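Local coordinates for methylglyoxal reductase (NADPH-dependent) (Candida albicans SC5314, PDB 6KWS), which probably reduces methylglyoxal, using NADPH as the hydride donor, at residues A14-K19 against P200-S205; W237-D242 against E319-E324. The protein carries 1 engineered substitution. All blocks are in the same frame, centred on the assembly; numbering follows the deposited sequence.

In the fold
Contact 1 closes along the chain before contact 2 opens, and their centres lie about 15 Å apart, each about 13 Å from the centre of the chain. Helix 12-23, which follows the first strand of the Rossmann-type sheet, supplies one side of contact 1; the loop after strand 196-198, at one end of the mixed sheet, supplies the other. Contact 2 sets strand 234-239, the neighbour of 196-198, and the start of helix 240-252 against the entry to the C-terminal helix 323-337. His-16 and Pro-200 of contact 1 meet Val-240 and Arg-241 of contact 2 directly, and Arg-241 in turn stacks on Tyr-321 just before helix 323-337.

Contact 1 of 2, residues A14-K19 against P200-S205; sequences AQHVVK and PQSFGS
The ring nitrogen NE2 of His-16 donates to the carbonyl O of Pro-200 at 2.9 Å, with an N-H...O angle of 151° and the acceptor tilted slightly out of the ring plane. A second bond runs from Lys-19 NZ to the backbone O of Ser-202 at 3.1 Å; the lysine starts with CG anti to the backbone N (chi1 -176°) and then bends at chi3 and chi4 to bring the amine there. From the same place NZ stands over the face of Phe-203, 4.8 Å from the ring centroid, a cation-pi contact. Helix 12-23, the first helix of the Rossmann fold, thus meets the loop after strand 196-198 through Gln-15, His-16 and Lys-19, within little more than one turn, close to Thr-10 and Phe-12, which bind NADPH. Ser-202 sits between these groups: its OG lies over the centre of the His-16 imidazole, 3.2 Å above the plane, and its CB is over the same face in a CH-pi contact. That OG also touches Gln-15 CB at 3.3 Å. Farther out, Gln-15 OE1 meets the edge of Phe-203 at CD2 (3.5 Å), amide and ring planes being 59° apart. Phe-203 also packs edge-to-face on Phe-45.

Contact 2 of 2, residues W237-D242 against E319-E324; sequences WVDVRD and EYYNLE
Strand 237-239 passes directly into helix 240-242 opposite the turn that leads into helix 323-337, the backbones coming nearest at Asp-242 and Tyr-320, whose CA atoms are 6.1 Å apart. One bond crosses between the segments: Tyr-321 N donates to Asp-242 OD2 at 2.9 Å, on the syn side of the carboxylate, with an N-H...O angle of 142°. The same OD2 also lies against Tyr-320 CB and near the edge of the Tyr-321 ring.

Arg-241 lays its guanidinium flat on one face of the Tyr-321 ring, with centres 3.7 Å apart and planes at 3°, a stacked cation-pi pair. Its rotation is fixed by Asp-239, which it grips side-on: NE to OD1 at 2.8 Å, nearly straight at 177°, and NH2 to OD2 at 2.9 Å. Asp-239 is also the N-cap of helix 240-252, since OD1 accepts Arg-241 N at 2.8 Å from the opposite face of the carboxylate plane to NE. One carboxylate therefore caps the helix and orients the cation that covers the tyrosine. Ser-326 and Asp-329 of helix 323-337 extend the network, the first bonding Asp-239 OD2 and the second forming a salt bridge with Arg-241 NH2. That helix has its own N-cap, Asn-322, whose OD1 accepts from Gln-325 N.

Strand 234-239 lies in the mixed sheet between strands 260-269 and 196-198, Trp-237 being backbone-bonded to Ser-265 and Gly-266. One face of the Trp-237 indole receives Leu-323, whose CD2 stands over the five-membered ring, 3.8 Å from its centroid, a CH-pi contact. Ser-272 and Ile-276 of helix 270-280 also pack against Leu-323.

Contact 1 of 2, residues A14-K19 against P200-S205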
ATOM      1  N   ALA A  14      -0.885   5.977   4.139  1.00 37.77           N
ATOM      2  CA  ALA A  14      -1.453   6.258   5.456  1.00 36.38           C
ATOM      3  C   ALA A  14      -1.983   7.683   5.548  1.00 38.49           C
ATOM      4  O   ALA A  14      -3.118   7.907   5.996  1.00 37.59           O
ATOM      5  CB  ALA A  14      -0.419   5.996   6.548  1.00 36.00           C
ATOM      6  N   GLN A  15      -1.176   8.662   5.125  1.00 36.36           N
ATOM      7  CA  GLN A  15      -1.637  10.046   5.115  1.00 36.74           C
ATOM      8  C   GLN A  15      -2.991  10.170   4.430  1.00 36.20           C
ATOM      9  O   GLN A  15      -3.861  10.929   4.874  1.00 37.69           O
ATOM     10  CB  GLN A  15      -0.600  10.938   4.428  1.00 37.62           C
ATOM     11  CG  GLN A  15       0.742  10.973   5.143  1.00 40.59           C
ATOM     12  CD  GLN A  15       1.531  12.254   4.871  1.00 46.17           C
ATOM     13  OE1 GLN A  15       1.066  13.155   4.166  1.00 51.73           O
ATOM     14  NE2 GLN A  15       2.729  12.336   5.429  1.00 41.64           N
ATOM     15  N   HIS A  16      -3.195   9.416   3.354  1.00 36.14           N
ATOM     16  CA  HIS A  16      -4.470   9.475   2.657  1.00 33.73           C
ATOM     17  C   HIS A  16      -5.586   8.876   3.505  1.00 36.63           C
ATOM     18  O   HIS A  16      -6.684   9.447   3.596  1.00 35.13           O
ATOM     19  CB  HIS A  16      -4.350   8.766   1.319  1.00 32.26           C
ATOM     20  CG  HIS A  16      -3.730   9.609   0.252  1.00 38.44           C
ATOM     21  ND1 HIS A  16      -4.364  10.712  -0.283  1.00 38.12           N
ATOM     22  CD2 HIS A  16      -2.527   9.527  -0.370  1.00 37.99           C
ATOM     23  CE1 HIS A  16      -3.582  11.267  -1.194  1.00 37.81           C
ATOM     24  NE2 HIS A  16      -2.459  10.570  -1.263  1.00 35.85           N
ATOM     25  N   VAL A  17      -5.314   7.743   4.156  1.00 34.06           N
ATOM     26  CA  VAL A  17      -6.279   7.173   5.091  1.00 34.82           C
ATOM     27  C   VAL A  17      -6.631   8.190   6.175  1.00 36.25           C
ATOM     28  O   VAL A  17      -7.807   8.409   6.501  1.00 33.90           O
ATOM     29  CB  VAL A  17      -5.719   5.871   5.688  1.00 35.69           C
ATOM     30  CG1 VAL A  17      -6.509   5.463   6.924  1.00 28.77           C
ATOM     31  CG2 VAL A  17      -5.721   4.756   4.625  1.00 33.67           C
ATOM     32  N   VAL A  18      -5.610   8.845   6.729  1.00 32.24           N
ATOM     33  CA  VAL A  18      -5.831   9.810   7.799  1.00 33.23           C
ATOM     34  C   VAL A  18      -6.748  10.932   7.328  1.00 36.10           C
ATOM     35  O   VAL A  18      -7.731  11.282   7.999  1.00 34.81           O
ATOM     36  CB  VAL A  18      -4.482  10.349   8.307  1.00 37.72           C
ATOM     37  CG1 VAL A  18      -4.673  11.604   9.132  1.00 32.97           C
ATOM     38  CG2 VAL A  18      -3.790   9.285   9.147  1.00 36.19           C
ATOM     39  N   LYS A  19      -6.429  11.521   6.169  1.00 36.84           N
ATOM     40  CA  LYS A  19      -7.260  12.581   5.602  1.00 32.90           C
ATOM     41  C   LYS A  19      -8.701  12.117   5.423  1.00 32.77           C
ATOM     42  O   LYS A  19      -9.645  12.816   5.805  1.00 31.57           O
ATOM     43  CB  LYS A  19      -6.678  13.039   4.263  1.00 33.88           C
ATOM     44  CG  LYS A  19      -7.427  14.197   3.642  1.00 32.33           C
ATOM     45  CD  LYS A  19      -7.066  14.428   2.185  1.00 43.17           C
ATOM     46  CE  LYS A  19      -5.550  14.651   1.994  1.00 51.72           C
ATOM     47  NZ  LYS A  19      -5.196  15.789   1.066  1.00 52.74           N
ATOM     48  N   PRO A 200      -0.944  10.843  -6.431  1.00 37.24           N
ATOM     49  CA  PRO A 200      -0.235  11.925  -5.739  1.00 36.86           C
ATOM     50  C   PRO A 200      -0.121  11.676  -4.241  1.00 35.42           C
ATOM     51  O   PRO A 200      -0.889  10.913  -3.650  1.00 38.58           O
ATOM     52  CB  PRO A 200      -1.132  13.128  -6.012  1.00 35.76           C
ATOM     53  CG  PRO A 200      -2.520  12.477  -5.974  1.00 35.05           C
ATOM     54  CD  PRO A 200      -2.342  11.207  -6.729  1.00 32.85           C
ATOM     55  N   GLN A 201       0.823  12.377  -3.619  1.00 34.32           N
ATOM     56  CA  GLN A 201       0.857  12.458  -2.163  1.00 38.57           C
ATOM     57  C   GLN A 201      -0.234  13.375  -1.609  1.00 35.85           C
ATOM     58  O   GLN A 201      -0.733  14.276  -2.286  1.00 35.61           O
ATOM     59  CB  GLN A 201       2.218  12.951  -1.694  1.00 43.11           C
ATOM     60  CG  GLN A 201       3.350  12.271  -2.386  1.00 43.09           C
ATOM     61  CD  GLN A 201       4.491  12.025  -1.459  1.00 53.76           C
ATOM     62  OE1 GLN A 201       5.340  12.895  -1.264  1.00 68.40           O
ATOM     63  NE2 GLN A 201       4.524  10.834  -0.867  1.00 61.09           N
ATOM     64  N   SER A 202      -0.603  13.145  -0.351  1.00 37.09           N
ATOM     65  CA  SER A 202      -1.671  13.954   0.235  1.00 40.16           C
ATOM     66  C   SER A 202      -1.325  15.433   0.229  1.00 36.39           C
ATOM     67  O   SER A 202      -2.219  16.287   0.223  1.00 39.82           O
ATOM     68  CB  SER A 202      -1.974  13.504   1.667  1.00 41.20           C
ATOM     69  OG  SER A 202      -2.073  12.095   1.758  1.00 42.02           O
ATOM     70  N   PHE A 203      -0.038  15.749   0.207  1.00 38.69           N
ATOM     71  CA  PHE A 203       0.445  17.107   0.340  1.00 36.20           C
ATOM     72  C   PHE A 203       1.607  17.303  -0.620  1.00 44.24           C
ATOM     73  O   PHE A 203       2.517  16.469  -0.681  1.00 45.73           O
ATOM     74  CB  PHE A 203       0.853  17.372   1.792  1.00 41.27           C
ATOM     75  CG  PHE A 203      -0.309  17.287   2.758  1.00 39.79           C
ATOM     76  CD1 PHE A 203      -1.180  18.355   2.908  1.00 36.86           C
ATOM     77  CD2 PHE A 203      -0.564  16.119   3.467  1.00 39.55           C
ATOM     78  CE1 PHE A 203      -2.268  18.279   3.784  1.00 42.16           C
ATOM     79  CE2 PHE A 203      -1.650  16.027   4.330  1.00 40.45           C
ATOM     80  CZ  PHE A 203      -2.506  17.113   4.497  1.00 36.78           C
ATOM     81  N   GLY A 204       1.545  18.384  -1.401  1.00 48.91           N
ATOM     82  CA  GLY A 204       2.633  18.726  -2.294  1.00 41.57           C
ATOM     83  C   GLY A 204       3.922  19.038  -1.576  1.00 52.01           C
ATOM     84  O   GLY A 204       4.998  18.909  -2.170  1.00 58.63           O
ATOM     85  N   SER A 205       3.839  19.440  -0.306  1.00 53.57           N
ATOM     86  CA  SER A 205       5.034  19.686   0.495  1.00 53.13           C
ATOM     87  C   SER A 205       5.992  18.505   0.452  1.00 63.16           C
ATOM     88  O   SER A 205       7.216  18.684   0.366  1.00 70.87           O
ATOM     89  CB  SER A 205       4.625  19.972   1.942  1.00 58.33           C
ATOM     90  OG  SER A 205       3.417  20.727   1.994  1.00 59.27           O
TER

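Contact 2 of 2, residues W237-D242 against E319-E324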
ATOM      1  N   TRP A 237      -1.771  -1.868 -11.361  1.00 29.99           N
ATOM      2  CA  TRP A 237      -1.613  -0.638 -10.611  1.00 28.55           C
ATOM      3  C   TRP A 237      -2.964  -0.303 -10.002  1.00 31.61           C
ATOM      4  O   TRP A 237      -4.002  -0.820 -10.424  1.00 29.97           O
ATOM      5  CB  TRP A 237      -1.117   0.506 -11.514  1.00 30.32           C
ATOM      6  CG  TRP A 237      -2.213   0.896 -12.440  1.00 32.95           C
ATOM      7  CD1 TRP A 237      -2.546   0.302 -13.626  1.00 31.50           C
ATOM      8  CD2 TRP A 237      -3.205   1.899 -12.200  1.00 34.57           C
ATOM      9  NE1 TRP A 237      -3.678   0.891 -14.148  1.00 29.04           N
ATOM     10  CE2 TRP A 237      -4.099   1.874 -13.290  1.00 32.84           C
ATOM     11  CE3 TRP A 237      -3.419   2.819 -11.165  1.00 29.99           C
ATOM     12  CZ2 TRP A 237      -5.184   2.733 -13.375  1.00 31.64           C
ATOM     13  CZ3 TRP A 237      -4.485   3.671 -11.258  1.00 32.41           C
ATOM     14  CH2 TRP A 237      -5.361   3.624 -12.357  1.00 32.41           C
ATOM     15  N   VAL A 238      -2.945   0.592  -9.022  1.00 34.72           N
ATOM     16  CA  VAL A 238      -4.163   1.124  -8.423  1.00 28.27           C
ATOM     17  C   VAL A 238      -3.791   2.465  -7.810  1.00 29.59           C
ATOM     18  O   VAL A 238      -2.660   2.653  -7.355  1.00 31.13           O
ATOM     19  CB  VAL A 238      -4.734   0.135  -7.382  1.00 28.33           C
ATOM     20  CG1 VAL A 238      -3.700  -0.112  -6.314  1.00 32.71           C
ATOM     21  CG2 VAL A 238      -5.995   0.658  -6.764  1.00 28.86           C
ATOM     22  N   ASP A 239      -4.722   3.415  -7.842  1.00 32.00           N
ATOM     23  CA  ASP A 239      -4.447   4.736  -7.290  1.00 29.69           C
ATOM     24  C   ASP A 239      -4.467   4.691  -5.764  1.00 32.36           C
ATOM     25  O   ASP A 239      -5.295   4.003  -5.157  1.00 30.25           O
ATOM     26  CB  ASP A 239      -5.467   5.754  -7.810  1.00 36.04           C
ATOM     27  CG  ASP A 239      -5.156   7.185  -7.374  1.00 35.43           C
ATOM     28  OD1 ASP A 239      -5.516   7.586  -6.236  1.00 34.01           O
ATOM     29  OD2 ASP A 239      -4.566   7.921  -8.189  1.00 37.73           O
ATOM     30  N   VAL A 240      -3.552   5.457  -5.152  1.00 31.31           N
ATOM     31  CA  VAL A 240      -3.351   5.454  -3.704  1.00 32.63           C
ATOM     32  C   VAL A 240      -4.604   5.895  -2.967  1.00 37.37           C
ATOM     33  O   VAL A 240      -4.880   5.420  -1.856  1.00 38.06           O
ATOM     34  CB  VAL A 240      -2.152   6.352  -3.334  1.00 32.96           C
ATOM     35  CG1 VAL A 240      -2.411   7.771  -3.776  1.00 31.23           C
ATOM     36  CG2 VAL A 240      -1.857   6.298  -1.831  1.00 28.93           C
ATOM     37  N   ARG A 241      -5.380   6.807  -3.560  1.00 36.48           N
ATOM     38  CA  ARG A 241      -6.586   7.294  -2.906  1.00 33.65           C
ATOM     39  C   ARG A 241      -7.647   6.201  -2.799  1.00 37.30           C
ATOM     40  O   ARG A 241      -8.376   6.132  -1.801  1.00 34.07           O
ATOM     41  CB  ARG A 241      -7.101   8.513  -3.661  1.00 33.73           C
ATOM     42  CG  ARG A 241      -6.202   9.720  -3.449  1.00 34.14           C
ATOM     43  CD  ARG A 241      -6.420  10.790  -4.491  1.00 30.75           C
ATOM     44  NE  ARG A 241      -6.118  10.307  -5.837  1.00 37.40           N
ATOM     45  CZ  ARG A 241      -6.121  11.077  -6.924  1.00 37.53           C
ATOM     46  NH1 ARG A 241      -6.397  12.370  -6.825  1.00 33.25           N
ATOM     47  NH2 ARG A 241      -5.833  10.558  -8.110  1.00 36.02           N
ATOM     48  N   ASP A 242      -7.736   5.323  -3.806  1.00 39.30           N
ATOM     49  CA  ASP A 242      -8.657   4.190  -3.714  1.00 38.30           C
ATOM     50  C   ASP A 242      -8.167   3.142  -2.721  1.00 35.06           C
ATOM     51  O   ASP A 242      -8.972   2.502  -2.037  1.00 35.76           O
ATOM     52  CB  ASP A 242      -8.863   3.591  -5.101  1.00 36.80           C
ATOM     53  CG  ASP A 242      -9.450   4.602  -6.067  1.00 43.44           C
ATOM     54  OD1 ASP A 242     -10.273   5.429  -5.581  1.00 45.96           O
ATOM     55  OD2 ASP A 242      -9.086   4.598  -7.279  1.00 39.97           O
ATOM     56  N   GLU A 319     -16.234   3.683  -7.647  1.00 49.31           N
ATOM     57  CA  GLU A 319     -15.466   3.815  -8.878  1.00 48.87           C
ATOM     58  C   GLU A 319     -14.014   4.190  -8.577  1.00 44.31           C
ATOM     59  O   GLU A 319     -13.744   5.121  -7.815  1.00 49.71           O
ATOM     60  CB  GLU A 319     -16.133   4.872  -9.768  1.00 53.19           C
ATOM     61  CG  GLU A 319     -15.347   5.318 -11.019  1.00 74.45           C
ATOM     62  CD  GLU A 319     -15.537   6.819 -11.370  1.00 80.65           C
ATOM     63  OE1 GLU A 319     -16.449   7.117 -12.180  1.00 81.65           O
ATOM     64  OE2 GLU A 319     -14.774   7.688 -10.850  1.00 70.59           O
ATOM     65  N   TYR A 320     -13.076   3.455  -9.170  1.00 43.51           N
ATOM     66  CA  TYR A 320     -11.659   3.783  -9.061  1.00 37.41           C
ATOM     67  C   TYR A 320     -11.276   4.860 -10.063  1.00 40.77           C
ATOM     68  O   TYR A 320     -11.864   4.961 -11.149  1.00 41.86           O
ATOM     69  CB  TYR A 320     -10.782   2.566  -9.350  1.00 39.94           C
ATOM     70  CG  TYR A 320     -10.923   1.363  -8.441  1.00 43.13           C
ATOM     71  CD1 TYR A 320     -11.653   1.407  -7.255  1.00 40.76           C
ATOM     72  CD2 TYR A 320     -10.291   0.179  -8.771  1.00 39.66           C
ATOM     73  CE1 TYR A 320     -11.754   0.293  -6.448  1.00 41.22           C
ATOM     74  CE2 TYR A 320     -10.386  -0.919  -7.984  1.00 44.62           C
ATOM     75  CZ  TYR A 320     -11.112  -0.867  -6.829  1.00 46.44           C
ATOM     76  OH  TYR A 320     -11.166  -2.006  -6.074  1.00 48.95           O
ATOM     77  N   TYR A 321     -10.255   5.643  -9.712  1.00 34.71           N
ATOM     78  CA  TYR A 321      -9.546   6.423 -10.725  1.00 34.67           C
ATOM     79  C   TYR A 321      -9.032   5.509 -11.842  1.00 37.42           C
ATOM     80  O   TYR A 321      -8.794   4.313 -11.635  1.00 36.84           O
ATOM     81  CB  TYR A 321      -8.366   7.156 -10.103  1.00 34.00           C
ATOM     82  CG  TYR A 321      -8.726   8.272  -9.165  1.00 39.63           C
ATOM     83  CD1 TYR A 321      -8.959   9.549  -9.648  1.00 40.50           C
ATOM     84  CD2 TYR A 321      -8.803   8.066  -7.789  1.00 40.80           C
ATOM     85  CE1 TYR A 321      -9.270  10.585  -8.794  1.00 43.62           C
ATOM     86  CE2 TYR A 321      -9.124   9.106  -6.919  1.00 33.78           C
ATOM     87  CZ  TYR A 321      -9.351  10.363  -7.436  1.00 40.38           C
ATOM     88  OH  TYR A 321      -9.660  11.434  -6.618  1.00 44.91           O
ATOM     89  N   ASN A 322      -8.843   6.072 -13.036  1.00 32.86           N
ATOM     90  CA  ASN A 322      -8.238   5.301 -14.117  1.00 33.17           C
ATOM     91  C   ASN A 322      -6.771   5.714 -14.298  1.00 34.46           C
ATOM     92  O   ASN A 322      -6.270   6.623 -13.620  1.00 34.04           O
ATOM     93  CB  ASN A 322      -9.036   5.449 -15.413  1.00 31.20           C
ATOM     94  CG  ASN A 322      -9.050   6.884 -15.961  1.00 36.98           C
ATOM     95  OD1 ASN A 322      -8.051   7.613 -15.916  1.00 36.47           O
ATOM     96  ND2 ASN A 322     -10.194   7.281 -16.510  1.00 39.25           N
ATOM     97  N   LEU A 323      -6.078   5.039 -15.230  1.00 28.65           N
ATOM     98  CA  LEU A 323      -4.651   5.302 -15.429  1.00 30.21           C
ATOM     99  C   LEU A 323      -4.389   6.780 -15.708  1.00 35.62           C
ATOM    100  O   LEU A 323      -3.510   7.389 -15.082  1.00 36.73           O
ATOM    101  CB  LEU A 323      -4.087   4.458 -16.567  1.00 26.69           C
ATOM    102  CG  LEU A 323      -2.758   3.721 -16.348  1.00 28.16           C
ATOM    103  CD1 LEU A 323      -1.916   3.744 -17.593  1.00 29.27           C
ATOM    104  CD2 LEU A 323      -1.959   4.197 -15.145  1.00 28.60           C
ATOM    105  N   GLU A 324      -5.136   7.374 -16.650  1.00 34.14           N
ATOM    106  CA  GLU A 324      -4.842   8.751 -17.046  1.00 34.53           C
ATOM    107  C   GLU A 324      -5.020   9.715 -15.875  1.00 33.08           C
ATOM    108  O   GLU A 324      -4.162  10.571 -15.645  1.00 33.10           O
ATOM    109  CB  GLU A 324      -5.710   9.172 -18.242  1.00 36.57           C
ATOM    110  CG  GLU A 324      -5.606  10.677 -18.660  1.00 43.65           C
ATOM    111  CD  GLU A 324      -6.509  11.625 -17.837  1.00 51.47           C
ATOM    112  OE1 GLU A 324      -6.018  12.706 -17.407  1.00 48.63           O
ATOM    113  OE2 GLU A 324      -7.702  11.282 -17.610  1.00 51.26           O
TER